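Local coordinates for protein soluble lytic murein transglycosylase (Pseudomonas aeruginosa, PDB 5OHU) that probably cleaves the glycan strands of bacterial peptidoglycan as a lytic transglycosylase, acting both at strand ends and within strands, at residues A[343-348]-A[366-371]. Residues are numbered along the deposited sequence; the frame is centred on the assembly and turned at random.
Sequences WRYWQA and QKLAGE
In the alpha-helical superhelix of this Slt-family enzyme, helix 341-354 packs against the last part of helix 360-368 and the type II turn from Leu368 to Glu371. Leu368 reaches across with both branches. Its CD2 lies 3.3 Å from Tyr345 N and 3.5 Å from Tyr345 CB, while CD1 sits over one face of the Arg344 guanidinium, off centre, 3.3 Å from Arg344 NH1. Arg344 bends at chi3 (-84°), which carries the guanidinium over the leucine to the turn. There Arg344 NH2 gives a salt-bridging hydrogen bond to Glu371 OE1 at 3.1 Å (N-H...O 156°), coming from above the carboxylate plane; the two flat groups stand 71° apart. Arg344 NE has a second partner in Ala339 O, which helps to fix the guanidinium. The turn, closed by Glu371 N bonding Leu368 O at 2.7 Å, puts Glu371 on the arginine side, and its side chain, bent at chi2, presents the carboxylate. The Tyr345 ring leads away from this contact, its OH bonding Asp596 and Arg382, and helix 374-383 packs on both Tyr345 and Leu368. A leucine bordered by an arginine-glutamate bridge thus joins neighbouring helices in an alpha-superhelix.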
loop_
_atom_site.group_PDB
_atom_site.type_symbol
_atom_site.label_atom_id
_atom_site.label_comp_id
_atom_site.label_asym_id
_atom_site.label_seq_id
_atom_site.Cartn_x
_atom_site.Cartn_y
_atom_site.Cartn_z
ATOM N N TRP A 343 1.235 13.529 15.942
ATOM C CA TRP A 343 0.423 14.509 16.650
ATOM C C TRP A 343 1.002 14.882 18.001
ATOM O O TRP A 343 0.675 15.960 18.515
ATOM C CB TRP A 343 -1.028 14.026 16.765
ATOM C CG TRP A 343 -1.573 13.897 15.394
ATOM C CD1 TRP A 343 -1.956 12.741 14.739
ATOM C CD2 TRP A 343 -1.680 14.951 14.441
ATOM N NE1 TRP A 343 -2.319 13.039 13.450
ATOM C CE2 TRP A 343 -2.165 14.386 13.244
ATOM C CE3 TRP A 343 -1.435 16.329 14.491
ATOM C CZ2 TRP A 343 -2.406 15.152 12.108
ATOM C CZ3 TRP A 343 -1.664 17.080 13.365
ATOM C CH2 TRP A 343 -2.145 16.493 12.186
ATOM N N ARG A 344 1.886 14.057 18.566
ATOM C CA ARG A 344 2.680 14.541 19.693
ATOM C C ARG A 344 3.580 15.678 19.239
ATOM O O ARG A 344 3.712 16.699 19.930
ATOM C CB ARG A 344 3.506 13.405 20.307
ATOM C CG ARG A 344 2.690 12.429 21.160
ATOM C CD ARG A 344 3.573 11.425 21.882
ATOM N NE ARG A 344 3.879 10.319 20.982
ATOM C CZ ARG A 344 5.018 9.631 20.963
ATOM N NH1 ARG A 344 5.988 9.925 21.819
ATOM N NH2 ARG A 344 5.165 8.641 20.086
ATOM N N TYR A 345 4.181 15.543 18.054
ATOM C CA TYR A 345 4.989 16.642 17.549
ATOM C C TYR A 345 4.141 17.883 17.323
ATOM O O TYR A 345 4.513 18.980 17.749
ATOM C CB TYR A 345 5.721 16.264 16.254
ATOM C CG TYR A 345 6.413 17.482 15.677
ATOM C CD1 TYR A 345 7.607 17.958 16.251
ATOM C CD2 TYR A 345 5.858 18.183 14.601
ATOM C CE1 TYR A 345 8.237 19.091 15.770
ATOM C CE2 TYR A 345 6.480 19.314 14.097
ATOM C CZ TYR A 345 7.672 19.761 14.688
ATOM O OH TYR A 345 8.294 20.887 14.193
ATOM N N TRP A 346 3.010 17.742 16.624
ATOM C CA TRP A 346 2.266 18.946 16.269
ATOM C C TRP A 346 1.581 19.577 17.476
ATOM O O TRP A 346 1.402 20.799 17.497
ATOM C CB TRP A 346 1.290 18.649 15.130
ATOM C CG TRP A 346 2.037 18.634 13.802
ATOM C CD1 TRP A 346 2.277 17.555 13.003
ATOM C CD2 TRP A 346 2.703 19.749 13.178
ATOM N NE1 TRP A 346 3.021 17.928 11.901
ATOM C CE2 TRP A 346 3.305 19.267 11.991
ATOM C CE3 TRP A 346 2.851 21.101 13.509
ATOM C CZ2 TRP A 346 4.040 20.100 11.129
ATOM C CZ3 TRP A 346 3.579 21.938 12.647
ATOM C CH2 TRP A 346 4.157 21.435 11.475
ATOM N N GLN A 347 1.270 18.804 18.517
ATOM C CA GLN A 347 0.781 19.433 19.739
ATOM C C GLN A 347 1.831 20.372 20.334
ATOM O O GLN A 347 1.535 21.532 20.654
ATOM C CB GLN A 347 0.365 18.382 20.763
ATOM C CG GLN A 347 0.015 19.023 22.095
ATOM C CD GLN A 347 -0.668 18.052 23.044
ATOM O OE1 GLN A 347 -0.104 17.674 24.056
ATOM N NE2 GLN A 347 -1.883 17.636 22.701
ATOM N N ALA A 348 3.063 19.881 20.490
ATOM C CA ALA A 348 4.146 20.726 20.987
ATOM C C ALA A 348 4.400 21.911 20.057
ATOM O O ALA A 348 4.552 23.047 20.518
ATOM C CB ALA A 348 5.422 19.896 21.149
ATOM N N GLN A 366 10.397 16.816 24.638
ATOM C CA GLN A 366 11.313 15.861 25.251
ATOM C C GLN A 366 10.728 14.454 25.268
ATOM O O GLN A 366 11.462 13.474 25.113
ATOM C CB GLN A 366 11.681 16.325 26.655
ATOM C CG GLN A 366 12.669 17.470 26.644
ATOM C CD GLN A 366 12.873 18.081 28.010
ATOM O OE1 GLN A 366 11.978 18.059 28.860
ATOM N NE2 GLN A 366 14.056 18.636 28.230
ATOM N N LYS A 367 9.413 14.332 25.436
ATOM C CA LYS A 367 8.767 13.035 25.281
ATOM C C LYS A 367 9.026 12.418 23.918
ATOM O O LYS A 367 8.934 11.197 23.769
ATOM C CB LYS A 367 7.252 13.165 25.464
ATOM C CG LYS A 367 6.821 13.929 26.694
ATOM C CD LYS A 367 5.448 14.559 26.484
ATOM C CE LYS A 367 4.356 13.521 26.279
ATOM N NZ LYS A 367 3.022 14.060 26.673
ATOM N N LEU A 368 9.333 13.236 22.918
ATOM C CA LEU A 368 9.383 12.813 21.531
ATOM C C LEU A 368 10.803 12.555 21.055
ATOM O O LEU A 368 11.060 11.541 20.401
ATOM C CB LEU A 368 8.705 13.868 20.656
ATOM C CG LEU A 368 8.133 13.290 19.385
ATOM C CD1 LEU A 368 7.425 12.000 19.727
ATOM C CD2 LEU A 368 7.168 14.281 18.805
ATOM N N ALA A 369 11.735 13.461 21.353
ATOM C CA ALA A 369 13.136 13.086 21.297
ATOM C C ALA A 369 13.304 11.766 22.051
ATOM O O ALA A 369 12.785 11.597 23.159
ATOM C CB ALA A 369 14.005 14.194 21.893
ATOM N N GLY A 370 13.958 10.802 21.407
ATOM C CA GLY A 370 13.887 9.412 21.802
ATOM C C GLY A 370 13.128 8.535 20.824
ATOM O O GLY A 370 13.316 7.311 20.835
ATOM N N GLU A 371 12.270 9.121 19.987
ATOM C CA GLU A 371 11.626 8.398 18.899
ATOM C C GLU A 371 12.535 8.434 17.676
ATOM O O GLU A 371 13.163 9.454 17.384
ATOM C CB GLU A 371 10.266 9.011 18.569
ATOM C CG GLU A 371 9.423 8.194 17.598
ATOM C CD GLU A 371 8.411 7.318 18.299
ATOM O OE1 GLU A 371 8.038 7.641 19.448
ATOM O OE2 GLU A 371 7.982 6.312 17.694
#